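Local coordinates for trwC protein (Escherichia coli, PDB 1OMH), which recognises and processes the plasmid origin-of-transfer DNA in bacterial conjugation, through the N-terminal relaxase domain present in this chain, at residues 88-100 against 219-233. Sequence-based numbering, arbitrary orientation.
Sequences FSAPKSVSLQALV and FDLAHIDRQQIEGFS. With nucleotides of chain A.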
# COMPACT_ATOMS: atom_id res chain seq x y z
N PHE B 88 0.20 -0.57 1.87
CA PHE B 88 0.51 -1.05 3.21
C PHE B 88 1.11 0.09 4.03
O PHE B 88 2.14 0.64 3.66
CB PHE B 88 1.55 -2.18 3.16
CG PHE B 88 1.10 -3.40 2.42
CD1 PHE B 88 1.16 -3.46 1.03
CD2 PHE B 88 0.63 -4.51 3.12
CE1 PHE B 88 0.76 -4.61 0.34
CE2 PHE B 88 0.23 -5.66 2.44
CZ PHE B 88 0.29 -5.71 1.05
N SER B 89 0.48 0.42 5.15
CA SER B 89 0.98 1.50 6.00
C SER B 89 1.22 0.99 7.42
O SER B 89 0.38 0.32 8.00
CB SER B 89 -0.03 2.64 6.03
OG SER B 89 -0.26 3.11 4.71
N ALA B 90 2.38 1.31 7.96
CA ALA B 90 2.74 0.89 9.31
C ALA B 90 2.12 1.80 10.36
O ALA B 90 1.70 2.92 10.06
CB ALA B 90 4.25 0.91 9.46
N PRO B 91 2.00 1.29 11.60
CA PRO B 91 1.43 2.08 12.70
C PRO B 91 2.35 3.30 12.82
O PRO B 91 3.52 3.22 12.47
CB PRO B 91 1.57 1.14 13.89
CG PRO B 91 1.38 -0.22 13.26
CD PRO B 91 2.21 -0.11 12.01
N LYS B 92 1.83 4.41 13.32
CA LYS B 92 2.63 5.63 13.44
C LYS B 92 3.88 5.46 14.30
O LYS B 92 4.95 5.94 13.93
CB LYS B 92 1.78 6.79 13.99
CG LYS B 92 2.51 8.13 14.05
CD LYS B 92 2.90 8.64 12.66
CE LYS B 92 1.67 8.90 11.78
NZ LYS B 92 2.03 9.54 10.48
N SER B 93 3.75 4.81 15.45
CA SER B 93 4.91 4.60 16.33
C SER B 93 6.02 3.88 15.58
O SER B 93 7.20 4.15 15.80
CB SER B 93 4.52 3.77 17.55
OG SER B 93 4.10 2.47 17.18
N VAL B 94 5.64 2.96 14.71
CA VAL B 94 6.62 2.20 13.94
C VAL B 94 7.32 3.13 12.95
O VAL B 94 8.55 3.08 12.81
CB VAL B 94 5.93 1.02 13.21
CG1 VAL B 94 6.93 0.30 12.30
CG2 VAL B 94 5.36 0.05 14.24
N SER B 95 6.56 3.99 12.28
CA SER B 95 7.16 4.94 11.34
C SER B 95 8.13 5.85 12.10
O SER B 95 9.21 6.18 11.60
CB SER B 95 6.09 5.79 10.64
OG SER B 95 5.28 4.99 9.78
N LEU B 96 7.74 6.26 13.31
CA LEU B 96 8.57 7.14 14.13
C LEU B 96 9.90 6.51 14.53
O LEU B 96 10.96 7.13 14.42
CB LEU B 96 7.81 7.56 15.39
CG LEU B 96 6.98 8.84 15.38
CD1 LEU B 96 6.37 9.11 14.01
CD2 LEU B 96 5.92 8.75 16.46
N GLN B 97 9.83 5.27 15.01
CA GLN B 97 11.03 4.56 15.44
C GLN B 97 11.96 4.34 14.26
O GLN B 97 13.18 4.46 14.39
CB GLN B 97 10.65 3.21 16.07
CG GLN B 97 11.78 2.54 16.85
CD GLN B 97 12.08 3.25 18.16
OE1 GLN B 97 11.17 3.65 18.88
NE2 GLN B 97 13.37 3.40 18.48
N ALA B 98 11.40 4.02 13.10
CA ALA B 98 12.23 3.78 11.93
C ALA B 98 12.79 5.03 11.26
O ALA B 98 13.95 5.05 10.86
CB ALA B 98 11.44 2.98 10.90
N LEU B 99 11.97 6.06 11.14
CA LEU B 99 12.37 7.27 10.43
C LEU B 99 12.89 8.45 11.25
O LEU B 99 13.67 9.26 10.75
CB LEU B 99 11.20 7.74 9.56
CG LEU B 99 10.65 6.64 8.62
CD1 LEU B 99 9.42 7.15 7.88
CD2 LEU B 99 11.73 6.21 7.63
N VAL B 100 12.46 8.56 12.50
CA VAL B 100 12.94 9.64 13.35
C VAL B 100 14.11 9.10 14.18
O VAL B 100 15.21 9.65 14.13
CB VAL B 100 11.83 10.17 14.26
CG1 VAL B 100 12.34 11.38 15.05
CG2 VAL B 100 10.62 10.56 13.42
N PHE B 219 -1.76 -2.26 16.51
CA PHE B 219 -0.79 -2.10 17.58
C PHE B 219 0.17 -0.95 17.30
O PHE B 219 0.27 -0.46 16.18
CB PHE B 219 0.04 -3.37 17.77
CG PHE B 219 1.00 -3.64 16.64
CD1 PHE B 219 0.61 -4.43 15.56
CD2 PHE B 219 2.28 -3.10 16.64
CE1 PHE B 219 1.48 -4.67 14.50
CE2 PHE B 219 3.16 -3.33 15.59
CZ PHE B 219 2.76 -4.13 14.51
N ASP B 220 0.88 -0.54 18.35
CA ASP B 220 1.88 0.51 18.27
C ASP B 220 2.97 0.09 19.25
O ASP B 220 2.74 -0.78 20.09
CB ASP B 220 1.30 1.86 18.70
CG ASP B 220 0.79 2.68 17.53
OD1 ASP B 220 1.61 3.08 16.68
OD2 ASP B 220 -0.43 2.92 17.47
N LEU B 221 4.16 0.67 19.12
CA LEU B 221 5.24 0.34 20.02
C LEU B 221 4.84 0.85 21.40
O LEU B 221 4.45 2.01 21.56
CB LEU B 221 6.53 1.01 19.55
CG LEU B 221 6.93 0.63 18.12
CD1 LEU B 221 8.23 1.33 17.74
CD2 LEU B 221 7.09 -0.88 18.02
N ALA B 222 4.93 -0.02 22.40
CA ALA B 222 4.54 0.31 23.77
C ALA B 222 5.18 1.54 24.43
O ALA B 222 4.59 2.14 25.32
CB ALA B 222 4.74 -0.91 24.68
N HIS B 223 6.38 1.93 24.00
CA HIS B 223 7.03 3.08 24.62
C HIS B 223 6.66 4.45 24.05
O HIS B 223 7.21 5.47 24.46
CB HIS B 223 8.55 2.91 24.58
CG HIS B 223 9.11 2.73 23.20
ND1 HIS B 223 8.87 1.60 22.44
CD2 HIS B 223 9.91 3.53 22.46
CE1 HIS B 223 9.50 1.72 21.29
NE2 HIS B 223 10.14 2.87 21.27
N ILE B 224 5.73 4.47 23.10
CA ILE B 224 5.29 5.73 22.50
C ILE B 224 3.79 5.85 22.73
O ILE B 224 3.02 5.00 22.26
CB ILE B 224 5.62 5.77 20.99
CG1 ILE B 224 7.13 5.59 20.78
CG2 ILE B 224 5.16 7.09 20.38
CD1 ILE B 224 7.56 5.56 19.34
N ASP B 225 3.36 6.89 23.45
CA ASP B 225 1.94 7.04 23.76
C ASP B 225 1.10 7.72 22.68
O ASP B 225 1.62 8.25 21.70
CB ASP B 225 1.75 7.77 25.10
CG ASP B 225 2.19 9.22 25.06
OD1 ASP B 225 1.96 9.89 24.03
OD2 ASP B 225 2.74 9.70 26.07
N ARG B 226 -0.21 7.69 22.90
CA ARG B 226 -1.18 8.27 21.98
C ARG B 226 -0.99 9.75 21.67
O ARG B 226 -1.11 10.16 20.52
CB ARG B 226 -2.59 8.00 22.51
CG ARG B 226 -3.74 8.76 21.84
CD ARG B 226 -3.80 8.62 20.32
NE ARG B 226 -3.58 7.26 19.83
CZ ARG B 226 -3.81 6.88 18.58
NH1 ARG B 226 -4.28 7.74 17.68
NH2 ARG B 226 -3.55 5.64 18.20
N GLN B 227 -0.69 10.56 22.68
CA GLN B 227 -0.52 11.99 22.42
C GLN B 227 0.67 12.23 21.50
O GLN B 227 0.63 13.12 20.65
CB GLN B 227 -0.33 12.76 23.73
CG GLN B 227 -1.51 12.67 24.70
CD GLN B 227 -2.82 13.19 24.13
N GLN B 228 1.72 11.44 21.66
CA GLN B 228 2.92 11.57 20.84
C GLN B 228 2.60 11.12 19.42
O GLN B 228 3.08 11.70 18.45
CB GLN B 228 4.06 10.73 21.45
CG GLN B 228 4.37 11.14 22.89
CD GLN B 228 5.31 10.20 23.63
OE1 GLN B 228 5.22 8.98 23.49
NE2 GLN B 228 6.20 10.76 24.44
N ILE B 229 1.77 10.08 19.31
CA ILE B 229 1.37 9.57 18.00
C ILE B 229 0.60 10.67 17.26
O ILE B 229 0.91 10.99 16.11
CB ILE B 229 0.45 8.32 18.15
CG1 ILE B 229 1.28 7.10 18.57
CG2 ILE B 229 -0.31 8.06 16.89
CD1 ILE B 229 2.45 6.81 17.67
N GLU B 230 -0.38 11.25 17.94
CA GLU B 230 -1.20 12.30 17.34
C GLU B 230 -0.36 13.51 16.95
O GLU B 230 -0.67 14.21 15.99
CB GLU B 230 -2.32 12.70 18.31
CG GLU B 230 -3.09 11.49 18.84
CD GLU B 230 -4.33 11.86 19.62
OE1 GLU B 230 -4.26 12.78 20.47
OE2 GLU B 230 -5.38 11.21 19.41
N GLY B 231 0.71 13.75 17.70
CA GLY B 231 1.58 14.87 17.41
C GLY B 231 2.26 14.72 16.06
O GLY B 231 2.80 15.68 15.52
N PHE B 232 2.26 13.50 15.53
CA PHE B 232 2.87 13.20 14.23
C PHE B 232 1.81 12.65 13.26
O PHE B 232 2.14 11.96 12.29
CB PHE B 232 3.99 12.16 14.36
CG PHE B 232 5.32 12.73 14.80
CD1 PHE B 232 5.78 12.52 16.10
CD2 PHE B 232 6.12 13.43 13.90
CE1 PHE B 232 7.04 13.01 16.49
CE2 PHE B 232 7.37 13.92 14.29
CZ PHE B 232 7.82 13.71 15.59
N SER B 233 0.54 12.95 13.53
CA SER B 233 -0.56 12.49 12.68
C SER B 233 -1.42 13.66 12.24
O SER B 233 -2.61 13.72 12.55
CB SER B 233 -1.42 11.47 13.42
OG SER B 233 -0.67 10.31 13.77
P DT A 23 -4.32 5.69 14.32
OP1 DT A 23 -3.22 5.20 15.19
OP2 DT A 23 -5.43 6.48 14.91
O5' DT A 23 -3.70 6.48 13.07
C5' DT A 23 -2.78 7.59 13.24
C4' DT A 23 -1.70 7.53 12.19
O4' DT A 23 -1.18 6.19 12.19
C3' DT A 23 -2.06 7.87 10.73
O3' DT A 23 -1.11 8.89 10.39
C2' DT A 23 -1.27 6.85 9.92
C1' DT A 23 -0.86 5.77 10.89
N1 DT A 23 -1.30 4.37 10.74
C2 DT A 23 -1.10 3.72 9.55
O2 DT A 23 -0.72 4.29 8.54
N3 DT A 23 -1.36 2.37 9.58
C4 DT A 23 -1.81 1.63 10.66
O4 DT A 23 -1.96 0.42 10.55
C5 DT A 23 -2.07 2.40 11.87
C7 DT A 23 -2.59 1.70 13.09
C6 DT A 23 -1.82 3.71 11.84
P DC A 24 -1.49 10.16 9.47
OP1 DC A 24 -0.16 10.61 9.00
OP2 DC A 24 -2.35 11.08 10.27
O5' DC A 24 -2.35 9.61 8.24
C5' DC A 24 -1.75 9.01 7.08
C4' DC A 24 -2.84 8.49 6.18
O4' DC A 24 -3.77 7.75 7.00
C3' DC A 24 -3.67 9.59 5.49
O3' DC A 24 -3.37 9.39 4.09
C2' DC A 24 -5.08 9.03 5.50
C1' DC A 24 -5.09 7.94 6.55
N1 DC A 24 -6.00 8.03 7.70
C2 DC A 24 -7.35 7.73 7.50
O2 DC A 24 -7.73 7.51 6.34
N3 DC A 24 -8.19 7.68 8.55
C4 DC A 24 -7.73 7.93 9.78
N4 DC A 24 -8.58 7.83 10.80
C5 DC A 24 -6.36 8.28 10.02
C6 DC A 24 -5.54 8.33 8.96
O HOH W 1 -0.54 4.36 14.87
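Ser93 and Asp220 meet through a doubly gripped carboxylate oxygen: Asp220 OD1 accepts from Ser93 N at 3.0 Å, nearly along its C-O axis, and from Ser93 OG at 2.6 Å through the anti lone pair. Ser93 OG, set between its own backbone N and carbonyl carbon (chi1 64°), accepts in turn from Leu221 N, with an N-H...O angle of 165°. Replacing Asp220 by alanine removes the carboxylate and would probably leave Ser93 N and OG without their shared acceptor. Lys92 can be traced outward: CB and CG pass Ile229 CD1, CB at 3.7 Å; CD lies 3.4 Å from Phe232 O; CE is 3.1 Å from both Phe232 O and O3' of DT23 of chain A. The chain bends at chi2 and chi3, and NZ bonds Gln159 OE1, Pro158 O and, at 2.9 Å, OP1 of DC24 of chain A, with a weak bond to Phe232 O. Helix 92-99, reached from strand 81-89 of the relaxase domain's five-stranded antiparallel sheet through Ala90 and Pro91, packs against strand 219-221 (axes 6.7 Å apart) and helix 226-230, where the guanidinium edge of Arg226 holds the phosphate of DT23 of chain A. Farther along, His223 NE2 donates to Gln97 OE1 at 2.7 Å; OE1 lies near the imidazole plane, while NE2 sits 43° out of the Gln97 carbonyl plane.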